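Long-range contacts in cytochrome c, putative (Shewanella oneidensis, PDB 1SP3), which carries eight c-type hemes and probably works as a respiratory oxidoreductase that reduces tetrathionate: residues 168-173 / 402-407; 235-240 / 396-401; 287-292 / 327-332. All coordinates share one frame; numbering follows the deposited sequence.

Interaction 1 of 3, residues 168-173 / 402-407; sequences TDVHMD and VSPKEQ. With HEC (heme c), chain H.
Val170 and its neighbour His171 meet Val402 and Pro404 against a bis-histidine c-type heme, where two loops far apart in sequence close over one side of the porphyrin. Their backbones are joined by a nearly straight hydrogen bond from Val170 N to Val402 O, 3.1 Å long with an N-H...O angle of 166°. From there the side chain of Val170 points toward the 402-407 loop. Its CB lies 4.0 Å from CBA of a heme propionate arm. CG1, turned anti to the carbonyl carbon (chi1 -54°), reaches the start of Pro404, with its N 3.4 Å away and the proline ring just beyond. The other methyl, CG2, meets Val402 CG1 at 3.8 Å, faces the propionate arm as well, and lies over the centre of one face of the His171 imidazole.

That imidazole is further braced by Val402, whose CB is 3.8 Å from His171 CE1 and whose CG2 lies at the ring edge, in its plane. The two valines are likely to restrict the turning of the ring about its bond to the iron, which NE2 binds at 1.9 Å; His213 is the other axial ligand. The turn that presents the histidine is an Asx motif, in which Asp169 OD1 accepts from Met172 N at 2.7 Å and more weakly from His171 N. On the second loop, Lys405 NZ forms a salt bridge with Glu406 OE1, while the backbone Lys405 N donates a hydrogen bond to propionate oxygen O2A, 2.6 Å away.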
loop_
_atom_site.group_PDB
_atom_site.type_symbol
_atom_site.label_atom_id
_atom_site.label_comp_id
_atom_site.label_asym_id
_atom_site.label_seq_id
_atom_site.Cartn_x
_atom_site.Cartn_y
_atom_site.Cartn_z
ATOM N N THR A 168 8.374 18.712 -0.888
ATOM C CA THR A 168 7.697 17.443 -0.955
ATOM C C THR A 168 8.036 16.483 0.247
ATOM O O THR A 168 7.144 15.852 0.847
ATOM C CB THR A 168 8.014 16.718 -2.292
ATOM O OG1 THR A 168 7.558 17.534 -3.421
ATOM C CG2 THR A 168 7.196 15.285 -2.373
ATOM N N ASP A 169 9.311 16.337 0.558
ATOM C CA ASP A 169 9.711 15.493 1.654
ATOM C C ASP A 169 11.043 16.008 2.155
ATOM O O ASP A 169 12.052 15.922 1.448
ATOM C CB ASP A 169 9.849 14.009 1.199
ATOM C CG ASP A 169 10.057 13.066 2.343
ATOM O OD1 ASP A 169 11.179 13.105 2.935
ATOM O OD2 ASP A 169 9.165 12.256 2.736
ATOM N N VAL A 170 11.077 16.439 3.393
ATOM C CA VAL A 170 12.337 16.880 3.962
ATOM C C VAL A 170 13.446 15.816 4.128
ATOM O O VAL A 170 14.645 16.176 4.165
ATOM C CB VAL A 170 12.135 17.624 5.309
ATOM C CG1 VAL A 170 11.168 18.724 5.125
ATOM C CG2 VAL A 170 11.661 16.675 6.453
ATOM N N HIS A 171 13.077 14.539 4.317
ATOM C CA HIS A 171 14.064 13.507 4.576
ATOM C C HIS A 171 14.635 13.007 3.273
ATOM O O HIS A 171 15.844 12.830 3.170
ATOM C CB HIS A 171 13.410 12.363 5.388
ATOM C CG HIS A 171 12.905 12.814 6.719
ATOM N ND1 HIS A 171 11.565 12.991 7.000
ATOM C CD2 HIS A 171 13.572 13.193 7.833
ATOM C CE1 HIS A 171 11.421 13.382 8.255
ATOM N NE2 HIS A 171 12.629 13.497 8.793
ATOM N N MET A 172 13.781 12.836 2.256
ATOM C CA MET A 172 14.236 12.352 0.951
ATOM C C MET A 172 14.771 13.409 -0.075
ATOM O O MET A 172 15.419 13.064 -1.081
ATOM C CB MET A 172 13.111 11.512 0.301
ATOM C CG MET A 172 12.933 10.162 1.128
ATOM S SD MET A 172 11.659 9.123 0.376
ATOM C CE MET A 172 10.301 9.359 1.534
ATOM N N ASP A 173 14.408 14.653 0.164
ATOM C CA ASP A 173 14.912 15.860 -0.530
ATOM C C ASP A 173 16.307 15.678 -1.139
ATOM O O ASP A 173 17.270 15.546 -0.422
ATOM C CB ASP A 173 14.982 16.955 0.486
ATOM C CG ASP A 173 15.630 18.230 -0.046
ATOM O OD1 ASP A 173 15.772 18.487 -1.327
ATOM O OD2 ASP A 173 15.966 19.064 0.830
ATOM N N VAL A 402 6.945 14.236 4.968
ATOM C CA VAL A 402 7.034 15.151 6.086
ATOM C C VAL A 402 7.398 16.544 5.482
ATOM O O VAL A 402 8.283 16.644 4.634
ATOM C CB VAL A 402 8.050 14.670 7.137
ATOM C CG1 VAL A 402 8.345 15.817 8.178
ATOM C CG2 VAL A 402 7.522 13.337 7.856
ATOM N N SER A 403 6.629 17.583 5.833
ATOM C CA SER A 403 6.834 18.934 5.287
ATOM C C SER A 403 7.870 19.688 6.139
ATOM O O SER A 403 8.068 19.302 7.308
ATOM C CB SER A 403 5.513 19.689 5.403
ATOM O OG SER A 403 4.624 19.082 4.512
ATOM N N PRO A 404 8.467 20.792 5.620
ATOM C CA PRO A 404 9.322 21.638 6.493
ATOM C C PRO A 404 8.587 22.070 7.716
ATOM O O PRO A 404 7.354 22.098 7.673
ATOM C CB PRO A 404 9.664 22.872 5.632
ATOM C CG PRO A 404 9.548 22.412 4.226
ATOM C CD PRO A 404 8.402 21.301 4.220
ATOM N N LYS A 405 9.325 22.418 8.762
ATOM C CA LYS A 405 8.751 22.722 10.062
ATOM C C LYS A 405 7.746 23.895 10.017
ATOM O O LYS A 405 6.771 23.925 10.788
ATOM C CB LYS A 405 9.889 22.964 11.056
ATOM C CG LYS A 405 10.760 24.189 10.686
ATOM C CD LYS A 405 11.945 24.338 11.631
ATOM C CE LYS A 405 12.623 25.751 11.487
ATOM N NZ LYS A 405 13.496 25.744 10.224
ATOM N N GLU A 406 7.947 24.801 9.056
ATOM C CA GLU A 406 7.075 26.001 8.902
ATOM C C GLU A 406 5.637 25.637 8.452
ATOM O O GLU A 406 4.736 26.433 8.620
ATOM C CB GLU A 406 7.705 27.099 7.946
ATOM C CG GLU A 406 9.014 27.676 8.433
ATOM C CD GLU A 406 10.252 26.809 8.116
ATOM O OE1 GLU A 406 11.313 27.102 8.750
ATOM O OE2 GLU A 406 10.202 25.873 7.231
ATOM N N GLN A 407 5.453 24.439 7.887
ATOM C CA GLN A 407 4.122 23.988 7.490
ATOM C C GLN A 407 3.518 22.876 8.363
ATOM O O GLN A 407 2.526 22.315 7.976
ATOM C CB GLN A 407 4.053 23.544 6.035
ATOM C CG GLN A 407 5.306 23.603 5.317
ATOM C CD GLN A 407 5.588 24.949 4.759
ATOM O OE1 GLN A 407 6.762 25.296 4.520
ATOM N NE2 GLN A 407 4.523 25.741 4.546
HETATM FE FE HEC H . 13.165 13.784 10.621
HETATM C CHA HEC H . 14.405 16.836 9.780
HETATM C CHB HEC H . 10.161 15.212 11.481
HETATM C CHC HEC H . 11.729 10.703 10.878
HETATM C CHD HEC H . 16.232 12.418 10.620
HETATM N NA HEC H . 12.418 15.658 10.596
HETATM C C1A HEC H . 13.101 16.770 10.235
HETATM C C2A HEC H . 12.261 17.903 10.395
HETATM C C3A HEC H . 11.090 17.474 10.864
HETATM C C4A HEC H . 11.178 16.057 11.022
HETATM C CMA HEC H . 9.841 18.336 11.176
HETATM C CAA HEC H . 12.744 19.350 10.079
HETATM C CBA HEC H . 12.361 19.738 8.673
HETATM C CGA HEC H . 12.789 21.190 8.415
HETATM O O1A HEC H . 14.005 21.377 8.211
HETATM O O2A HEC H . 11.915 22.104 8.390
HETATM N NB HEC H . 11.289 13.066 11.125
HETATM C C1B HEC H . 10.193 13.846 11.346
HETATM C C2B HEC H . 9.073 12.978 11.463
HETATM C C3B HEC H . 9.497 11.721 11.265
HETATM C C4B HEC H . 10.914 11.772 11.060
HETATM C CMB HEC H . 7.642 13.438 11.790
HETATM C CAB HEC H . 8.648 10.420 11.253
HETATM C CBB HEC H . 7.756 10.226 10.256
HETATM N NC HEC H . 13.821 11.898 10.796
HETATM C C1C HEC H . 13.083 10.755 10.849
HETATM C C2C HEC H . 13.981 9.635 10.889
HETATM C C3C HEC H . 15.260 10.122 10.771
HETATM C C4C HEC H . 15.155 11.550 10.698
HETATM C CMC HEC H . 13.490 8.181 10.986
HETATM C CAC HEC H . 16.641 9.360 10.825
HETATM C CBC HEC H . 16.825 8.123 10.272
HETATM N ND HEC H . 15.059 14.521 10.239
HETATM C C1D HEC H . 16.207 13.747 10.278
HETATM C C2D HEC H . 17.357 14.580 9.924
HETATM C C3D HEC H . 16.741 15.954 9.669
HETATM C C4D HEC H . 15.316 15.815 9.904
HETATM C CMD HEC H . 18.843 14.156 9.818
HETATM C CAD HEC H . 17.396 17.282 9.286
HETATM C CBD HEC H . 17.800 17.784 10.681
HETATM C CGD HEC H . 18.698 18.985 10.500
HETATM O O1D HEC H . 19.618 19.130 11.372
HETATM O O2D HEC H . 18.485 19.759 9.499
#

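Interaction 2 of 3, residues 235-240 / 396-401; sequences CHIPFF and WRINHM. With HEC (heme c), chain G.
Ile237 pushes its branched side chain into the backbone of residues 398-401, and both branches close on the carbonyl oxygen of His400. CG2, anti to the backbone N, lies 3.2 Å from His400 O and also 3.7 Å from Ile398 CG2, while CD1 reaches over the carbonyl carbon of Asn399 as well. Ile398 crosses Ile237 obliquely and turns its other arm toward Phe240. Its CD1 stands over one face of that ring, 4.2 Å from the centroid and 21° off the normal, in a CH-pi contact. The Phe240 ring can offer this face because its CG sits between the backbone N and the carbonyl carbon (chi1 69°). Met401 extends its chain past the same residue, with SD 3.9 Å from Phe240 CA. A water ties the two backbones together, donating to Phe239 O at 2.6 Å and to Met401 O at 2.7 Å.

Both segments carry heme ligands. Cys235 and His236 end a Cys-X-X-Cys-His heme-attachment motif, bound covalently and axially to one heme, whereas His400 NE2 binds the iron of another at 2.1 Å, with His185 as its partner ligand. Asn399 packs beside His400 and against the rim of the porphyrin: its CB covers part of one face of the imidazole and lies 3.6 Å from heme C3D, and its OD1 accepts from Gln233 NE2. With the side chain cut back to alanine, the Gln233 amide is likely to lose its acceptor and a gap to open beside the heme carbon CAD. Asp156, in turn, accepts from the backbone N of both Asn399 and His400.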
loop_
_atom_site.group_PDB
_atom_site.type_symbol
_atom_site.label_atom_id
_atom_site.label_comp_id
_atom_site.label_asym_id
_atom_site.label_seq_id
_atom_site.Cartn_x
_atom_site.Cartn_y
_atom_site.Cartn_z
ATOM N N CYS A 235 0.949 16.190 12.939
ATOM C CA CYS A 235 1.305 17.597 12.716
ATOM C C CYS A 235 2.237 17.849 11.509
ATOM O O CYS A 235 2.183 18.887 10.859
ATOM C CB CYS A 235 1.900 18.159 14.000
ATOM S SG CYS A 235 0.596 18.184 15.312
ATOM N N HIS A 236 3.081 16.883 11.204
ATOM C CA HIS A 236 4.198 17.062 10.297
ATOM C C HIS A 236 3.962 16.542 8.910
ATOM O O HIS A 236 4.799 16.736 8.018
ATOM C CB HIS A 236 5.401 16.399 10.920
ATOM C CG HIS A 236 5.944 17.204 12.060
ATOM N ND1 HIS A 236 6.469 18.465 11.862
ATOM C CD2 HIS A 236 5.986 16.982 13.389
ATOM C CE1 HIS A 236 6.829 18.972 13.017
ATOM N NE2 HIS A 236 6.601 18.075 13.952
ATOM N N ILE A 237 2.825 15.869 8.701
ATOM C CA ILE A 237 2.361 15.617 7.332
ATOM C C ILE A 237 0.982 16.248 7.082
ATOM O O ILE A 237 -0.033 15.533 7.021
ATOM C CB ILE A 237 2.376 14.064 7.016
ATOM C CG1 ILE A 237 3.591 13.314 7.601
ATOM C CG2 ILE A 237 2.333 13.827 5.463
ATOM C CD1 ILE A 237 3.524 11.748 7.377
ATOM N N PRO A 238 0.899 17.589 6.924
ATOM C CA PRO A 238 -0.404 18.285 6.770
ATOM C C PRO A 238 -1.065 17.939 5.452
ATOM O O PRO A 238 -2.294 18.116 5.349
ATOM C CB PRO A 238 -0.043 19.781 6.740
ATOM C CG PRO A 238 1.600 19.790 6.407
ATOM C CD PRO A 238 2.065 18.508 6.933
ATOM N N PHE A 239 -0.307 17.462 4.459
ATOM C CA PHE A 239 -0.882 17.093 3.145
ATOM C C PHE A 239 -0.138 15.906 2.519
ATOM O O PHE A 239 1.118 15.779 2.666
ATOM C CB PHE A 239 -0.823 18.254 2.148
ATOM C CG PHE A 239 -1.637 19.489 2.588
ATOM C CD1 PHE A 239 -1.006 20.569 3.241
ATOM C CD2 PHE A 239 -3.024 19.538 2.377
ATOM C CE1 PHE A 239 -1.755 21.758 3.586
ATOM C CE2 PHE A 239 -3.805 20.707 2.729
ATOM C CZ PHE A 239 -3.157 21.832 3.326
ATOM N N PHE A 240 -0.899 15.070 1.797
ATOM C CA PHE A 240 -0.324 14.129 0.876
ATOM C C PHE A 240 -0.841 14.371 -0.574
ATOM O O PHE A 240 -1.651 15.293 -0.837
ATOM C CB PHE A 240 -0.585 12.734 1.414
ATOM C CG PHE A 240 -2.024 12.334 1.380
ATOM C CD1 PHE A 240 -2.543 11.712 0.271
ATOM C CD2 PHE A 240 -2.843 12.494 2.497
ATOM C CE1 PHE A 240 -3.874 11.294 0.256
ATOM C CE2 PHE A 240 -4.177 12.117 2.487
ATOM C CZ PHE A 240 -4.697 11.514 1.405
ATOM N N TRP A 396 -5.390 3.711 5.059
ATOM C CA TRP A 396 -3.957 3.459 4.951
ATOM C C TRP A 396 -3.280 4.565 5.691
ATOM O O TRP A 396 -3.664 5.729 5.529
ATOM C CB TRP A 396 -3.412 3.600 3.507
ATOM C CG TRP A 396 -3.757 2.520 2.599
ATOM C CD1 TRP A 396 -3.044 1.366 2.325
ATOM C CD2 TRP A 396 -4.926 2.464 1.830
ATOM N NE1 TRP A 396 -3.726 0.612 1.390
ATOM C CE2 TRP A 396 -4.895 1.259 1.090
ATOM C CE3 TRP A 396 -6.030 3.292 1.714
ATOM C CZ2 TRP A 396 -5.954 0.864 0.260
ATOM C CZ3 TRP A 396 -7.031 2.931 0.909
ATOM C CH2 TRP A 396 -6.989 1.719 0.153
ATOM N N ARG A 397 -2.211 4.202 6.394
ATOM C CA ARG A 397 -1.419 5.131 7.181
ATOM C C ARG A 397 -0.671 6.077 6.265
ATOM O O ARG A 397 -0.176 5.655 5.236
ATOM C CB ARG A 397 -0.367 4.367 7.977
ATOM C CG ARG A 397 -1.025 3.474 8.995
ATOM C CD ARG A 397 -0.095 2.916 9.970
ATOM N NE ARG A 397 0.598 4.062 10.632
ATOM C CZ ARG A 397 1.746 3.928 11.307
ATOM N NH1 ARG A 397 2.331 2.733 11.402
ATOM N NH2 ARG A 397 2.322 4.983 11.865
ATOM N N ILE A 398 -0.465 7.291 6.735
ATOM C CA ILE A 398 0.338 8.244 6.032
ATOM C C ILE A 398 1.627 8.432 6.844
ATOM O O ILE A 398 1.568 8.897 7.940
ATOM C CB ILE A 398 -0.430 9.591 5.941
ATOM C CG1 ILE A 398 -1.654 9.480 4.995
ATOM C CG2 ILE A 398 0.489 10.652 5.405
ATOM C CD1 ILE A 398 -1.123 9.067 3.558
ATOM N N ASN A 399 2.800 8.197 6.242
ATOM C CA ASN A 399 4.068 8.288 6.924
ATOM C C ASN A 399 5.151 9.088 6.237
ATOM O O ASN A 399 6.178 9.370 6.891
ATOM C CB ASN A 399 4.647 6.883 7.247
ATOM C CG ASN A 399 3.781 6.119 8.261
ATOM O OD1 ASN A 399 3.806 6.351 9.476
ATOM N ND2 ASN A 399 3.024 5.192 7.734
ATOM N N HIS A 400 4.977 9.390 4.960
ATOM C CA HIS A 400 5.987 10.071 4.131
ATOM C C HIS A 400 5.528 11.489 3.761
ATOM O O HIS A 400 4.423 11.843 4.128
ATOM C CB HIS A 400 6.416 9.210 2.935
ATOM C CG HIS A 400 6.684 7.796 3.344
ATOM N ND1 HIS A 400 5.681 6.839 3.414
ATOM C CD2 HIS A 400 7.799 7.209 3.843
ATOM C CE1 HIS A 400 6.186 5.713 3.903
ATOM N NE2 HIS A 400 7.469 5.905 4.159
ATOM N N MET A 401 6.375 12.273 3.048
ATOM C CA MET A 401 6.092 13.664 2.759
ATOM C C MET A 401 6.096 14.547 4.024
ATOM O O MET A 401 5.381 15.566 4.101
ATOM C CB MET A 401 4.768 13.864 1.981
ATOM C CG MET A 401 4.777 13.198 0.575
ATOM S SD MET A 401 3.225 13.375 -0.441
ATOM C CE MET A 401 3.899 12.734 -2.010
HETATM FE FE HEC G . 8.738 4.363 4.684
HETATM C CHA HEC G . 6.161 2.957 6.453
HETATM C CHB HEC G . 7.944 2.474 2.028
HETATM C CHC HEC G . 11.167 6.038 2.809
HETATM C CHD HEC G . 9.677 6.148 7.414
HETATM N NA HEC G . 7.268 2.983 4.248
HETATM C C1A HEC G . 6.347 2.521 5.150
HETATM C C2A HEC G . 5.570 1.515 4.512
HETATM C C3A HEC G . 6.046 1.384 3.278
HETATM C C4A HEC G . 7.121 2.340 3.100
HETATM C CMA HEC G . 5.519 0.425 2.194
HETATM C CAA HEC G . 4.383 0.785 5.173
HETATM C CBA HEC G . 3.166 1.729 4.930
HETATM C CGA HEC G . 1.941 0.936 5.376
HETATM O O1A HEC G . 1.607 -0.063 4.654
HETATM O O2A HEC G . 1.304 1.265 6.443
HETATM N NB HEC G . 9.451 4.275 2.852
HETATM C C1B HEC G . 8.969 3.383 1.891
HETATM C C2B HEC G . 9.639 3.640 0.642
HETATM C C3B HEC G . 10.511 4.646 0.857
HETATM C C4B HEC G . 10.428 5.041 2.231
HETATM C CMB HEC G . 9.377 2.870 -0.689
HETATM C CAB HEC G . 11.448 5.320 -0.209
HETATM C CBB HEC G . 10.861 5.923 -1.307
HETATM N NC HEC G . 10.158 5.828 5.022
HETATM C C1C HEC G . 11.080 6.301 4.127
HETATM C C2C HEC G . 11.931 7.191 4.811
HETATM C C3C HEC G . 11.503 7.227 6.097
HETATM C C4C HEC G . 10.397 6.354 6.232
HETATM C CMC HEC G . 13.119 7.909 4.063
HETATM C CAC HEC G . 12.126 8.002 7.324
HETATM C CBC HEC G . 12.496 9.332 7.180
HETATM N ND HEC G . 8.063 4.530 6.604
HETATM C C1D HEC G . 8.566 5.348 7.606
HETATM C C2D HEC G . 7.800 5.243 8.832
HETATM C C3D HEC G . 6.789 4.233 8.553
HETATM C C4D HEC G . 6.962 3.878 7.133
HETATM C CMD HEC G . 7.987 5.980 10.242
HETATM C CAD HEC G . 5.702 3.697 9.554
HETATM C CBD HEC G . 6.182 2.261 9.834
HETATM C CGD HEC G . 7.182 2.140 10.965
HETATM O O1D HEC G . 7.580 1.008 11.258
HETATM O O2D HEC G . 7.513 3.160 11.657
HETATM O O HOH W 1 2.956 16.817 4.247
#

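Interaction 3 of 3, residues 287-292 / 327-332; sequences QYAWYN and YPFKVH
A short antiparallel ladder, part of the large mixed sheet, joins strand 287-291 to strand 325-339, with Gln287 facing Phe329, Tyr288 facing Pro328 and Ala289 facing Tyr327. Gln287 and Phe329 form a hydrogen-bonded pair, N to O at 3.0 Å from Gln287 to Phe329 and 2.9 Å from Phe329 to Gln287. The Ala289 and Tyr327 pair repeats this, with Ala289 N to Tyr327 O at 2.9 Å and Tyr327 N to Ala289 O at 3.0 Å. Pro328, which has no N-H to offer, occupies the non-hydrogen-bonded position between them. The N-to-C directions of the short segments lie 125° apart, well short of straight antiparallel.

On the face that carries Ala289, Tyr327 and Phe329 join Tyr291, just past the ladder, in an aromatic cluster of two T-shaped stacks. Tyr291 lies in the middle, its CG anti to the backbone N (chi1 179°): its edge points at the face of Tyr327, centroids 5.4 Å apart and planes at 86°, while its own face receives the edge of Phe329 at a centroid distance of 5.9 Å. The hydroxyl of Tyr291 is hydrogen-bonded to Gly198 N, next to the heme-binding residue Met197. The side chains of Val331 and the exposed Gln287 cross at about a right angle, Gln287 CG 3.5 Å from Val331 CG2. On the opposite face, Tyr288 CE2 lies 3.9 Å from Pro328 CB, and the tyrosine hydroxyl is hydrogen-bonded to Arg420.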
loop_
_atom_site.group_PDB
_atom_site.type_symbol
_atom_site.label_atom_id
_atom_site.label_comp_id
_atom_site.label_asym_id
_atom_site.label_seq_id
_atom_site.Cartn_x
_atom_site.Cartn_y
_atom_site.Cartn_z
ATOM N N GLN A 287 -7.381 12.145 6.954
ATOM C CA GLN A 287 -8.307 11.899 8.091
ATOM C C GLN A 287 -7.578 11.432 9.323
ATOM O O GLN A 287 -6.604 10.759 9.227
ATOM C CB GLN A 287 -9.222 10.717 7.724
ATOM C CG GLN A 287 -9.830 11.019 6.438
ATOM C CD GLN A 287 -11.099 11.603 6.708
ATOM O OE1 GLN A 287 -11.203 12.847 6.805
ATOM N NE2 GLN A 287 -12.084 10.737 6.995
ATOM N N TYR A 288 -8.076 11.778 10.496
ATOM C CA TYR A 288 -7.309 11.442 11.722
ATOM C C TYR A 288 -7.999 10.362 12.512
ATOM O O TYR A 288 -9.220 10.410 12.660
ATOM C CB TYR A 288 -7.127 12.708 12.520
ATOM C CG TYR A 288 -6.358 13.699 11.619
ATOM C CD1 TYR A 288 -7.025 14.715 10.916
ATOM C CD2 TYR A 288 -4.998 13.576 11.444
ATOM C CE1 TYR A 288 -6.346 15.604 10.072
ATOM C CE2 TYR A 288 -4.306 14.441 10.632
ATOM C CZ TYR A 288 -4.976 15.459 9.983
ATOM O OH TYR A 288 -4.276 16.239 9.132
ATOM N N ALA A 289 -7.264 9.452 13.096
ATOM C CA ALA A 289 -7.961 8.457 13.885
ATOM C C ALA A 289 -7.071 7.946 14.991
ATOM O O ALA A 289 -5.853 7.903 14.808
ATOM C CB ALA A 289 -8.565 7.321 13.004
ATOM N N TRP A 290 -7.667 7.615 16.147
ATOM C CA TRP A 290 -6.977 6.816 17.133
ATOM C C TRP A 290 -6.355 5.571 16.535
ATOM O O TRP A 290 -7.000 4.823 15.761
ATOM C CB TRP A 290 -7.884 6.424 18.324
ATOM C CG TRP A 290 -8.311 7.614 19.125
ATOM C CD1 TRP A 290 -9.550 8.214 19.137
ATOM C CD2 TRP A 290 -7.462 8.414 19.946
ATOM N NE1 TRP A 290 -9.524 9.330 19.941
ATOM C CE2 TRP A 290 -8.247 9.496 20.426
ATOM C CE3 TRP A 290 -6.091 8.345 20.304
ATOM C CZ2 TRP A 290 -7.744 10.443 21.290
ATOM C CZ3 TRP A 290 -5.602 9.254 21.160
ATOM C CH2 TRP A 290 -6.408 10.310 21.637
ATOM N N TYR A 291 -5.090 5.340 16.883
ATOM C CA TYR A 291 -4.440 4.137 16.413
ATOM C C TYR A 291 -3.520 3.635 17.476
ATOM O O TYR A 291 -2.601 4.352 17.889
ATOM C CB TYR A 291 -3.651 4.424 15.112
ATOM C CG TYR A 291 -2.880 3.236 14.480
ATOM C CD1 TYR A 291 -3.536 2.043 14.109
ATOM C CD2 TYR A 291 -1.497 3.318 14.264
ATOM C CE1 TYR A 291 -2.824 0.985 13.531
ATOM C CE2 TYR A 291 -0.767 2.236 13.672
ATOM C CZ TYR A 291 -1.476 1.096 13.288
ATOM O OH TYR A 291 -0.760 0.034 12.772
ATOM N N ASN A 292 -3.689 2.358 17.828
ATOM C CA ASN A 292 -2.817 1.697 18.840
ATOM C C ASN A 292 -1.921 0.596 18.297
ATOM O O ASN A 292 -1.382 -0.206 19.068
ATOM C CB ASN A 292 -3.684 1.062 19.953
ATOM C CG ASN A 292 -4.565 -0.117 19.421
ATOM O OD1 ASN A 292 -4.338 -0.639 18.307
ATOM N ND2 ASN A 292 -5.576 -0.485 20.174
ATOM N N TYR A 327 -3.368 9.526 14.658
ATOM C CA TYR A 327 -2.476 9.390 13.490
ATOM C C TYR A 327 -3.260 9.815 12.252
ATOM O O TYR A 327 -4.513 9.753 12.261
ATOM C CB TYR A 327 -2.131 7.916 13.271
ATOM C CG TYR A 327 -0.903 7.407 14.078
ATOM C CD1 TYR A 327 -1.053 7.015 15.449
ATOM C CD2 TYR A 327 0.374 7.270 13.463
ATOM C CE1 TYR A 327 0.002 6.544 16.181
ATOM C CE2 TYR A 327 1.537 6.772 14.222
ATOM C CZ TYR A 327 1.301 6.393 15.571
ATOM O OH TYR A 327 2.312 6.002 16.384
ATOM N N PRO A 328 -2.541 10.111 11.156
ATOM C CA PRO A 328 -3.146 10.519 9.896
ATOM C C PRO A 328 -3.234 9.370 8.911
ATOM O O PRO A 328 -2.342 8.512 8.804
ATOM C CB PRO A 328 -2.111 11.510 9.330
ATOM C CG PRO A 328 -0.811 10.943 9.775
ATOM C CD PRO A 328 -1.052 10.157 11.063
ATOM N N PHE A 329 -4.289 9.424 8.121
ATOM C CA PHE A 329 -4.618 8.328 7.270
ATOM C C PHE A 329 -5.164 8.815 5.927
ATOM O O PHE A 329 -5.888 9.827 5.849
ATOM C CB PHE A 329 -5.727 7.482 7.925
ATOM C CG PHE A 329 -5.257 6.673 9.076
ATOM C CD1 PHE A 329 -5.282 7.210 10.386
ATOM C CD2 PHE A 329 -4.754 5.386 8.867
ATOM C CE1 PHE A 329 -4.891 6.468 11.435
ATOM C CE2 PHE A 329 -4.303 4.624 9.938
ATOM C CZ PHE A 329 -4.369 5.197 11.232
ATOM N N LYS A 330 -4.863 8.052 4.906
ATOM C CA LYS A 330 -5.550 8.201 3.661
ATOM C C LYS A 330 -6.718 7.203 3.602
ATOM O O LYS A 330 -6.593 5.995 3.997
ATOM C CB LYS A 330 -4.625 8.013 2.455
ATOM C CG LYS A 330 -5.483 7.833 1.174
ATOM C CD LYS A 330 -4.699 7.836 -0.084
ATOM C CE LYS A 330 -5.739 7.908 -1.295
ATOM N NZ LYS A 330 -5.405 6.882 -2.285
ATOM N N VAL A 331 -7.868 7.707 3.170
ATOM C CA VAL A 331 -9.081 6.890 3.206
ATOM C C VAL A 331 -9.668 6.840 1.793
ATOM O O VAL A 331 -9.897 7.878 1.179
ATOM C CB VAL A 331 -10.132 7.497 4.146
ATOM C CG1 VAL A 331 -11.485 6.708 4.067
ATOM C CG2 VAL A 331 -9.562 7.602 5.636
ATOM N N HIS A 332 -9.812 5.674 1.238
ATOM C CA HIS A 332 -10.329 5.554 -0.126
ATOM C C HIS A 332 -11.761 4.927 -0.026
ATOM O O HIS A 332 -11.928 4.011 0.777
ATOM C CB HIS A 332 -9.413 4.650 -0.913
ATOM C CG HIS A 332 -9.881 4.415 -2.316
ATOM N ND1 HIS A 332 -10.270 3.179 -2.771
ATOM C CD2 HIS A 332 -9.971 5.255 -3.381
ATOM C CE1 HIS A 332 -10.564 3.254 -4.061
ATOM N NE2 HIS A 332 -10.409 4.510 -4.450
#

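How the interactions relate
The three contacts are nested along the chain, interaction 3 inside the loop closed by interaction 2 and that inside interaction 1. Interactions 1 and 2 have centres about 10 Å apart and are joined by two probable hydrogen bonds, Met401 N to the carboxylate oxygen Asp169 OD2 (2.8 Å) and, between backbones, Ser403 N to His236 O (3.0 Å). Through them the axial ligands His171, His236 and His400, each serving a different heme, are tied together. Interaction 3, also about 10 Å from interaction 2 between centres, joins it through neighbouring strands, with Trp396 O 2.7 Å from Lys330 N. Interactions 1 and 3 do not touch; their nearest atoms are about 9 Å apart.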